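Side-chain contacts in SidF, inhibitor of growth family, member 3 (Legionella pneumophila subsp. pneumophila, PDB 4FYE), which acts as a phosphoinositide phosphatase, probably removing the 3-phosphate from phosphatidylinositol 3,4,5-trisphosphate: residues G677-H682 with E694-E699; K622-L627 with E720-A725; R454-V459 with T474-P479. The protein carries 1 engineered substitution. All coordinates share one frame; numbering follows the deposited sequence.

Contact 1: residues G677-H682 with E694-E699; sequences GEFLDH and EQLDRE
The phenyl ring of Phe-679 meets two side chains of segment 694-699 at a slant, Leu-696 and Asp-697, while the imidazole of His-682 offers its edge to Glu-694. On the phenyl, the methyl CD1 of Leu-696 settles 3.8 Å from CE2 of Phe-679 and 4.2 Å from CD2 of Phe-679. The carboxylate of Asp-697 comes to the far end of the same ring, OD1 standing 3.7 Å from CZ. Its plane is turned 85° against the ring, so the two flat groups meet almost perpendicularly and do not stack. Phe-679 reaches across because CG lies anti to the backbone N (chi1 -173°), which carries the phenyl out from its short helix towards helix 692-699.

At the imidazole the approach is different. Glu-694 OE1 lies near the ring plane, 4.1 Å from CE1 of His-682. ND1 of His-682 is still 4.6 Å from OE1 of Glu-694, so any attraction between the groups is a long-range one. The glutamate is an extended chain whose oxygens are held elsewhere, OE1 by the backbone N of Thr-685 and OE2 by that of His-686. Asp-697 likewise has firmer partners than the phenyl: OD2 accepts from the backbone N of Ala-728 and forms a salt bridge with Arg-684, whose guanidinium also binds the carbonyls of Phe-679 and His-682. The carboxylate is thereby fixed beside the ring it touches.

The contact thus joins the one-turn helix 678-681 to helix 692-699, the chain between them being mostly loop. Trp-666 of helix 652-668 packs against both Phe-679 and Leu-696, and Phe-189 of strand 184-189 meets Leu-696, so Leu-696 packs against both that helix and a strand of the six-stranded sheet.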
loop_
_atom_site.group_PDB
_atom_site.type_symbol
_atom_site.label_atom_id
_atom_site.label_comp_id
_atom_site.label_asym_id
_atom_site.label_seq_id
_atom_site.Cartn_x
_atom_site.Cartn_y
_atom_site.Cartn_z
ATOM N N GLY A 677 18.999 -9.610 -6.124
ATOM C CA GLY A 677 18.938 -8.233 -6.634
ATOM C C GLY A 677 18.645 -8.106 -8.136
ATOM O O GLY A 677 18.416 -7.004 -8.652
ATOM N N GLU A 678 18.629 -9.217 -8.855
ATOM C CA GLU A 678 18.389 -9.151 -10.289
ATOM C C GLU A 678 17.151 -8.335 -10.694
ATOM O O GLU A 678 17.229 -7.508 -11.604
ATOM C CB GLU A 678 18.274 -10.545 -10.879
ATOM C CG GLU A 678 18.895 -10.687 -12.273
ATOM C CD GLU A 678 19.424 -12.091 -12.519
ATOM O OE1 GLU A 678 19.190 -12.992 -11.653
ATOM O OE2 GLU A 678 20.076 -12.286 -13.582
ATOM N N PHE A 679 16.028 -8.569 -10.005
ATOM C CA PHE A 679 14.770 -7.965 -10.359
ATOM C C PHE A 679 14.924 -6.472 -10.205
ATOM O O PHE A 679 14.324 -5.710 -10.930
ATOM C CB PHE A 679 13.590 -8.463 -9.509
ATOM C CG PHE A 679 12.280 -7.956 -10.000
ATOM C CD1 PHE A 679 11.776 -6.774 -9.544
ATOM C CD2 PHE A 679 11.624 -8.603 -11.000
ATOM C CE1 PHE A 679 10.596 -6.264 -10.020
ATOM C CE2 PHE A 679 10.465 -8.092 -11.509
ATOM C CZ PHE A 679 9.955 -6.906 -11.022
ATOM N N LEU A 680 15.732 -6.028 -9.262
ATOM C CA LEU A 680 15.881 -4.577 -9.135
ATOM C C LEU A 680 16.947 -3.973 -10.053
ATOM O O LEU A 680 16.694 -2.942 -10.636
ATOM C CB LEU A 680 16.112 -4.194 -7.688
ATOM C CG LEU A 680 14.993 -4.406 -6.660
ATOM C CD1 LEU A 680 15.534 -3.868 -5.327
ATOM C CD2 LEU A 680 13.743 -3.626 -7.125
ATOM N N ASP A 681 18.085 -4.642 -10.214
ATOM C CA ASP A 681 19.250 -4.102 -10.895
ATOM C C ASP A 681 19.100 -4.227 -12.392
ATOM O O ASP A 681 19.610 -3.372 -13.146
ATOM C CB ASP A 681 20.533 -4.829 -10.434
ATOM C CG ASP A 681 20.797 -4.696 -8.886
ATOM O OD1 ASP A 681 20.206 -3.772 -8.247
ATOM O OD2 ASP A 681 21.606 -5.502 -8.318
ATOM N N HIS A 682 18.403 -5.277 -12.835
ATOM C CA HIS A 682 18.232 -5.514 -14.279
ATOM C C HIS A 682 17.722 -4.270 -14.985
ATOM O O HIS A 682 16.754 -3.640 -14.554
ATOM C CB HIS A 682 17.379 -6.756 -14.634
ATOM C CG HIS A 682 17.362 -7.045 -16.132
ATOM N ND1 HIS A 682 16.458 -6.460 -16.997
ATOM C CD2 HIS A 682 18.242 -7.782 -16.933
ATOM C CE1 HIS A 682 16.723 -6.842 -18.254
ATOM N NE2 HIS A 682 17.816 -7.652 -18.224
ATOM N N GLU A 694 12.338 -8.984 -17.188
ATOM C CA GLU A 694 11.565 -7.923 -17.878
ATOM C C GLU A 694 10.218 -8.481 -18.261
ATOM O O GLU A 694 9.199 -7.769 -18.262
ATOM C CB GLU A 694 12.311 -7.374 -19.111
ATOM C CG GLU A 694 11.527 -6.394 -19.903
ATOM C CD GLU A 694 12.397 -5.368 -20.603
ATOM O OE1 GLU A 694 13.655 -5.577 -20.585
ATOM O OE2 GLU A 694 11.812 -4.383 -21.177
ATOM N N GLN A 695 10.225 -9.774 -18.524
ATOM C CA GLN A 695 9.002 -10.461 -18.883
ATOM C C GLN A 695 8.056 -10.476 -17.656
ATOM O O GLN A 695 6.835 -10.260 -17.789
ATOM C CB GLN A 695 9.312 -11.878 -19.421
ATOM C CG GLN A 695 8.082 -12.484 -20.074
ATOM C CD GLN A 695 8.035 -14.024 -20.128
ATOM O OE1 GLN A 695 6.937 -14.602 -20.026
ATOM N NE2 GLN A 695 9.208 -14.695 -20.304
ATOM N N LEU A 696 8.621 -10.714 -16.470
ATOM C CA LEU A 696 7.824 -10.594 -15.249
ATOM C C LEU A 696 7.368 -9.158 -15.109
ATOM O O LEU A 696 6.202 -8.880 -14.806
ATOM C CB LEU A 696 8.646 -10.977 -14.016
ATOM C CG LEU A 696 7.945 -11.662 -12.825
ATOM C CD1 LEU A 696 8.675 -11.482 -11.509
ATOM C CD2 LEU A 696 6.468 -11.414 -12.605
ATOM N N ASP A 697 8.293 -8.224 -15.293
ATOM C CA ASP A 697 7.959 -6.855 -15.019
ATOM C C ASP A 697 6.737 -6.485 -15.909
ATOM O O ASP A 697 5.895 -5.764 -15.483
ATOM C CB ASP A 697 9.195 -5.950 -15.238
ATOM C CG ASP A 697 9.106 -4.600 -14.489
ATOM O OD1 ASP A 697 8.428 -4.506 -13.422
ATOM O OD2 ASP A 697 9.756 -3.628 -14.947
ATOM N N ARG A 698 6.631 -7.066 -17.111
ATOM C CA ARG A 698 5.566 -6.770 -18.029
ATOM C C ARG A 698 4.259 -7.159 -17.426
ATOM O O ARG A 698 3.240 -6.541 -17.700
ATOM C CB ARG A 698 5.772 -7.450 -19.384
ATOM C CG ARG A 698 6.826 -6.745 -20.219
ATOM C CD ARG A 698 6.980 -7.406 -21.536
ATOM N NE ARG A 698 7.882 -6.656 -22.410
ATOM C CZ ARG A 698 8.264 -7.088 -23.629
ATOM N NH1 ARG A 698 7.839 -8.270 -24.062
ATOM N NH2 ARG A 698 9.068 -6.335 -24.422
ATOM N N GLU A 699 4.273 -8.082 -16.500
ATOM C CA GLU A 699 2.985 -8.580 -16.007
ATOM C C GLU A 699 2.356 -7.562 -15.039
ATOM O O GLU A 699 1.127 -7.406 -14.996
ATOM C CB GLU A 699 3.135 -9.928 -15.298
ATOM C CG GLU A 699 3.616 -11.121 -16.127
ATOM C CD GLU A 699 2.647 -11.481 -17.232
ATOM O OE1 GLU A 699 3.021 -12.330 -18.039
ATOM O OE2 GLU A 699 1.524 -10.913 -17.330
#

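Contact 2: residues K622-L627 with E720-A725; sequences KNNFKL and EIQDKA
Asp-723 leans its carboxylate against Lys-622, and its two oxygens do separate work. From CB, the CG branch runs anti to the backbone N (chi1 175°), which sends the carboxylate across to the 3-10 turn at 622-623. OD2 ends over the backbone of Lys-622, 3.4 Å from CA, and also touches CB of Lys-622 at 3.8 Å. The backbone N of Lys-622 is near OD2, but the angle is too poor for a hydrogen bond; the lysine chain extends away, leaving only its root in the contact. OD1 turns back to its own segment and accepts from the backbone N of Ala-725 at 3.0 Å, with an N-H...O angle of 157°. This closes an Asx turn, the donor arriving from above the carboxylate plane, and it restrains the group's rotation.

Beside this pair, the amide of Asn-624 rests on the aliphatic CB and CG of Gln-722, a van der Waals contact with the two amide planes 74° apart.

The interface sets the lead-in to helix 626-637 against the loop joining helices 701-712 and 733-741. Phe-625, packed on helix 652-668, meets Phe-719 edge to face and ties the same two parts together.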
loop_
_atom_site.group_PDB
_atom_site.type_symbol
_atom_site.label_atom_id
_atom_site.label_comp_id
_atom_site.label_asym_id
_atom_site.label_seq_id
_atom_site.Cartn_x
_atom_site.Cartn_y
_atom_site.Cartn_z
ATOM N N LYS A 622 19.048 5.587 -11.712
ATOM C CA LYS A 622 19.212 4.158 -11.904
ATOM C C LYS A 622 18.905 3.337 -10.642
ATOM O O LYS A 622 18.815 2.113 -10.721
ATOM C CB LYS A 622 20.631 3.861 -12.428
ATOM C CG LYS A 622 21.732 3.784 -11.368
ATOM C CD LYS A 622 23.114 3.921 -12.022
ATOM C CE LYS A 622 24.293 3.894 -11.044
ATOM N NZ LYS A 622 25.475 4.557 -11.673
ATOM N N ASN A 623 18.783 4.010 -9.500
ATOM C CA ASN A 623 18.455 3.332 -8.226
ATOM C C ASN A 623 17.149 3.737 -7.674
ATOM O O ASN A 623 16.857 3.420 -6.549
ATOM C CB ASN A 623 19.501 3.619 -7.129
ATOM C CG ASN A 623 20.852 3.119 -7.511
ATOM O OD1 ASN A 623 21.870 3.769 -7.251
ATOM N ND2 ASN A 623 20.880 1.977 -8.186
ATOM N N ASN A 624 16.376 4.478 -8.446
ATOM C CA ASN A 624 15.118 5.009 -7.955
ATOM C C ASN A 624 14.176 4.161 -7.068
ATOM O O ASN A 624 13.730 4.595 -5.990
ATOM C CB ASN A 624 14.356 5.716 -9.067
ATOM C CG ASN A 624 13.403 6.766 -8.551
ATOM O OD1 ASN A 624 12.465 7.202 -9.281
ATOM N ND2 ASN A 624 13.622 7.215 -7.341
ATOM N N PHE A 625 13.725 2.999 -7.338
ATOM C CA PHE A 625 12.858 2.756 -6.061
ATOM C C PHE A 625 13.539 1.813 -5.068
ATOM O O PHE A 625 12.880 1.188 -4.197
ATOM C CB PHE A 625 11.488 2.162 -6.461
ATOM C CG PHE A 625 10.525 3.148 -7.122
ATOM C CD1 PHE A 625 9.289 3.420 -6.518
ATOM C CD2 PHE A 625 10.866 3.835 -8.291
ATOM C CE1 PHE A 625 8.366 4.269 -7.097
ATOM C CE2 PHE A 625 9.948 4.710 -8.884
ATOM C CZ PHE A 625 8.692 4.933 -8.299
ATOM N N LYS A 626 14.849 1.605 -5.239
ATOM C CA LYS A 626 15.529 0.422 -4.668
ATOM C C LYS A 626 15.592 0.432 -3.119
ATOM O O LYS A 626 15.466 -0.633 -2.479
ATOM C CB LYS A 626 16.947 0.286 -5.196
ATOM C CG LYS A 626 17.058 0.209 -6.690
ATOM C CD LYS A 626 18.337 -0.527 -7.028
ATOM C CE LYS A 626 18.563 -0.523 -8.537
ATOM N NZ LYS A 626 19.931 -1.098 -8.691
ATOM N N LEU A 627 15.745 1.616 -2.524
ATOM C CA LEU A 627 16.063 1.672 -1.109
ATOM C C LEU A 627 14.753 1.436 -0.390
ATOM O O LEU A 627 14.699 0.602 0.519
ATOM C CB LEU A 627 16.752 2.978 -0.690
ATOM C CG LEU A 627 16.908 3.252 0.828
ATOM C CD1 LEU A 627 17.667 2.133 1.543
ATOM C CD2 LEU A 627 17.598 4.611 1.037
ATOM N N GLU A 720 5.452 9.755 -13.310
ATOM C CA GLU A 720 6.392 10.083 -14.384
ATOM C C GLU A 720 7.663 9.322 -14.225
ATOM O O GLU A 720 8.449 9.594 -13.309
ATOM C CB GLU A 720 6.694 11.539 -14.398
ATOM C CG GLU A 720 5.510 12.336 -14.880
ATOM C CD GLU A 720 5.704 13.824 -14.658
ATOM O OE1 GLU A 720 4.818 14.423 -14.000
ATOM O OE2 GLU A 720 6.747 14.371 -15.118
ATOM N N ILE A 721 7.889 8.367 -15.124
ATOM C CA ILE A 721 9.081 7.564 -15.026
ATOM C C ILE A 721 10.312 8.493 -15.089
ATOM O O ILE A 721 10.319 9.417 -15.889
ATOM C CB ILE A 721 9.098 6.442 -16.075
ATOM C CG1 ILE A 721 7.962 5.439 -15.759
ATOM C CG2 ILE A 721 10.431 5.734 -16.051
ATOM C CD1 ILE A 721 7.535 4.555 -16.949
ATOM N N GLN A 722 11.305 8.260 -14.215
ATOM C CA GLN A 722 12.480 9.111 -14.104
ATOM C C GLN A 722 13.626 8.557 -14.870
ATOM O O GLN A 722 14.383 9.314 -15.423
ATOM C CB GLN A 722 12.945 9.262 -12.651
ATOM C CG GLN A 722 11.998 10.143 -11.827
ATOM C CD GLN A 722 11.731 11.485 -12.456
ATOM O OE1 GLN A 722 10.651 11.719 -12.972
ATOM N NE2 GLN A 722 12.713 12.371 -12.426
ATOM N N ASP A 723 13.799 7.236 -14.811
ATOM C CA ASP A 723 14.755 6.522 -15.633
ATOM C C ASP A 723 14.111 5.258 -16.321
ATOM O O ASP A 723 13.632 4.318 -15.635
ATOM C CB ASP A 723 15.956 6.148 -14.775
ATOM C CG ASP A 723 16.947 5.305 -15.526
ATOM O OD1 ASP A 723 16.591 4.842 -16.649
ATOM O OD2 ASP A 723 18.055 5.057 -15.002
ATOM N N LYS A 724 14.096 5.242 -17.664
ATOM C CA LYS A 724 13.135 4.390 -18.399
ATOM C C LYS A 724 13.557 2.904 -18.215
ATOM O O LYS A 724 12.768 1.984 -18.306
ATOM C CB LYS A 724 13.025 4.761 -19.878
ATOM C CG LYS A 724 14.334 4.536 -20.593
ATOM C CD LYS A 724 14.223 4.710 -22.098
ATOM C CE LYS A 724 15.506 4.139 -22.730
ATOM N NZ LYS A 724 15.685 4.264 -24.203
ATOM N N ALA A 725 14.814 2.688 -17.873
ATOM C CA ALA A 725 15.301 1.350 -17.702
ATOM C C ALA A 725 14.802 0.672 -16.414
ATOM O O ALA A 725 14.955 -0.559 -16.270
ATOM C CB ALA A 725 16.803 1.401 -17.771
#

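Contact 3: residues R454-V459 with T474-P479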
loop_
_atom_site.group_PDB
_atom_site.type_symbol
_atom_site.label_atom_id
_atom_site.label_comp_id
_atom_site.label_asym_id
_atom_site.label_seq_id
_atom_site.Cartn_x
_atom_site.Cartn_y
_atom_site.Cartn_z
ATOM N N ARG A 454 18.993 -7.855 16.701
ATOM C CA ARG A 454 18.289 -8.628 17.700
ATOM C C ARG A 454 17.830 -9.922 17.109
ATOM O O ARG A 454 18.023 -10.985 17.695
ATOM C CB ARG A 454 17.068 -7.893 18.203
ATOM C CG ARG A 454 17.378 -6.652 19.004
ATOM C CD ARG A 454 16.126 -6.257 19.757
ATOM N NE ARG A 454 15.865 -4.827 19.631
ATOM C CZ ARG A 454 14.797 -4.306 19.029
ATOM N NH1 ARG A 454 13.862 -5.093 18.490
ATOM N NH2 ARG A 454 14.655 -2.988 18.980
ATOM N N ASN A 455 17.242 -9.830 15.931
ATOM C CA ASN A 455 16.640 -10.982 15.287
ATOM C C ASN A 455 17.704 -11.925 14.763
ATOM O O ASN A 455 17.458 -13.116 14.582
ATOM C CB ASN A 455 15.710 -10.533 14.160
ATOM C CG ASN A 455 14.778 -11.638 13.688
ATOM O OD1 ASN A 455 15.155 -12.502 12.892
ATOM N ND2 ASN A 455 13.537 -11.589 14.147
ATOM N N LEU A 456 18.899 -11.394 14.521
ATOM C CA LEU A 456 20.052 -12.251 14.182
ATOM C C LEU A 456 20.566 -12.981 15.398
ATOM O O LEU A 456 20.795 -14.185 15.325
ATOM C CB LEU A 456 21.182 -11.483 13.494
ATOM C CG LEU A 456 21.385 -11.710 11.978
ATOM C CD1 LEU A 456 20.099 -11.908 11.173
ATOM C CD2 LEU A 456 22.232 -10.587 11.378
ATOM N N ASP A 457 20.719 -12.248 16.506
ATOM C CA ASP A 457 21.119 -12.811 17.798
ATOM C C ASP A 457 20.285 -14.046 18.145
ATOM O O ASP A 457 20.769 -14.950 18.807
ATOM C CB ASP A 457 20.995 -11.759 18.924
ATOM C CG ASP A 457 21.964 -10.559 18.747
ATOM O OD1 ASP A 457 22.746 -10.560 17.773
ATOM O OD2 ASP A 457 21.954 -9.609 19.571
ATOM N N LYS A 458 19.063 -14.084 17.617
ATOM C CA LYS A 458 17.985 -14.953 18.058
ATOM C C LYS A 458 17.768 -16.202 17.188
ATOM O O LYS A 458 17.256 -17.195 17.670
ATOM C CB LYS A 458 16.697 -14.106 18.133
ATOM C CG LYS A 458 15.594 -14.619 19.045
ATOM C CD LYS A 458 14.465 -15.245 18.247
ATOM C CE LYS A 458 13.395 -14.214 17.925
ATOM N NZ LYS A 458 12.656 -14.649 16.712
ATOM N N VAL A 459 18.106 -16.153 15.905
ATOM C CA VAL A 459 18.131 -17.383 15.098
ATOM C C VAL A 459 19.530 -17.696 14.557
ATOM O O VAL A 459 19.675 -18.272 13.486
ATOM C CB VAL A 459 17.037 -17.485 13.975
ATOM C CG1 VAL A 459 15.693 -17.911 14.555
ATOM C CG2 VAL A 459 16.918 -16.222 13.116
ATOM N N THR A 474 28.669 -11.631 13.148
ATOM C CA THR A 474 29.758 -10.857 13.808
ATOM C C THR A 474 29.943 -9.513 13.130
ATOM O O THR A 474 29.917 -8.473 13.795
ATOM C CB THR A 474 31.108 -11.612 13.793
ATOM O OG1 THR A 474 31.069 -12.666 14.753
ATOM C CG2 THR A 474 32.314 -10.676 14.112
ATOM N N LEU A 475 30.096 -9.550 11.805
ATOM C CA LEU A 475 30.300 -8.345 11.008
ATOM C C LEU A 475 29.099 -7.406 10.966
ATOM O O LEU A 475 29.275 -6.175 10.923
ATOM C CB LEU A 475 30.737 -8.717 9.593
ATOM C CG LEU A 475 32.054 -9.516 9.482
ATOM C CD1 LEU A 475 32.458 -9.648 8.018
ATOM C CD2 LEU A 475 33.206 -8.902 10.278
ATOM N N LEU A 476 27.891 -7.972 10.992
ATOM C CA LEU A 476 26.695 -7.150 10.848
ATOM C C LEU A 476 26.346 -6.441 12.112
ATOM O O LEU A 476 25.572 -5.485 12.086
ATOM C CB LEU A 476 25.489 -7.958 10.391
ATOM C CG LEU A 476 25.423 -8.303 8.908
ATOM C CD1 LEU A 476 23.958 -8.451 8.545
ATOM C CD2 LEU A 476 26.124 -7.267 8.023
ATOM N N LYS A 477 26.918 -6.929 13.212
ATOM C CA LYS A 477 26.732 -6.341 14.531
ATOM C C LYS A 477 27.031 -4.861 14.484
ATOM O O LYS A 477 26.534 -4.109 15.305
ATOM C CB LYS A 477 27.630 -7.024 15.553
ATOM C CG LYS A 477 26.936 -8.088 16.393
ATOM C CD LYS A 477 26.096 -7.449 17.495
ATOM C CE LYS A 477 25.526 -8.489 18.452
ATOM N NZ LYS A 477 24.387 -7.985 19.282
ATOM N N GLY A 478 27.818 -4.449 13.496
ATOM C CA GLY A 478 28.230 -3.055 13.363
ATOM C C GLY A 478 29.161 -2.571 14.482
ATOM O O GLY A 478 29.696 -3.370 15.263
ATOM N N PRO A 479 29.353 -1.248 14.582
ATOM C CA PRO A 479 30.168 -0.746 15.680
ATOM C C PRO A 479 29.412 -0.719 17.013
ATOM O O PRO A 479 28.207 -0.554 17.035
ATOM C CB PRO A 479 30.556 0.666 15.219
ATOM C CG PRO A 479 29.580 1.035 14.151
ATOM C CD PRO A 479 28.762 -0.170 13.768
#
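Lys-477 NZ donates to Asp-457 OD2 at 2.9 Å, the shortest polar bond here and the core of a salt bridge between the two segments. The ammonium comes in on the syn lone pair of OD2, the side facing the other carboxylate oxygen, so it also lies within a weak 3.4 Å hydrogen bond of Asp-457 OD1. The grip is therefore forked but uneven. The methylene CE of Lys-477 follows NZ alongside the oxygens and stands 3.5 Å from OD1 of Asp-457. The side chains cross at about a right angle: the lysine bends at chi2 (-78°), then runs extended to its tip, while the aspartate keeps CG beside its backbone N (chi1 -65°), anti to the carbonyl carbon.

A second layer lies deeper. Leu-456, one residue before the aspartate, and Leu-476, one before the lysine, each aim at the other segment, and their methyl groups CD2 and CD1 meet at 3.9 Å. The two leucines pack at a slant and are buried, whereas the charged pair is exposed. Helix 590-614 lies beneath them: Cys-603 touches both leucines, Phe-599 adds to the Leu-456 side and Thr-607 to the Leu-476 side. Ile-568 of the long helix 522-583 also packs on Leu-476.

In this way helix 438-458 and helix 467-476 are joined near their C-terminal ends. A negative aspartate sits near the carbonyl end of the first helix, where the helix dipole would be expected to disfavour it, and the lysine probably offsets that charge. Being exposed to solvent, the salt bridge is likely to add modestly to stability. It links the two helix ends at the surface, while the leucines supply the apolar contact below.

In the fold
From the N terminus, contact 3 comes first: it closes the short loop between helices 438-458 and 467-476, anchored on helix 590-614. Contact 2 opens just after that helix, at 622-627, and closes a far larger loop at 720-725. Within this loop lie helix 626-637, strand 641-645, helix 652-668 and the whole of contact 1, which makes its own small closure between 677-682 and 694-699. Contacts 1 and 2 touch directly, through the salt bridge of Asp-681 with Lys-626, and their centres are 13 Å apart. Contact 3 is separate, its nearest atoms about 14 Å from contact 2 and about 16 Å from contact 1.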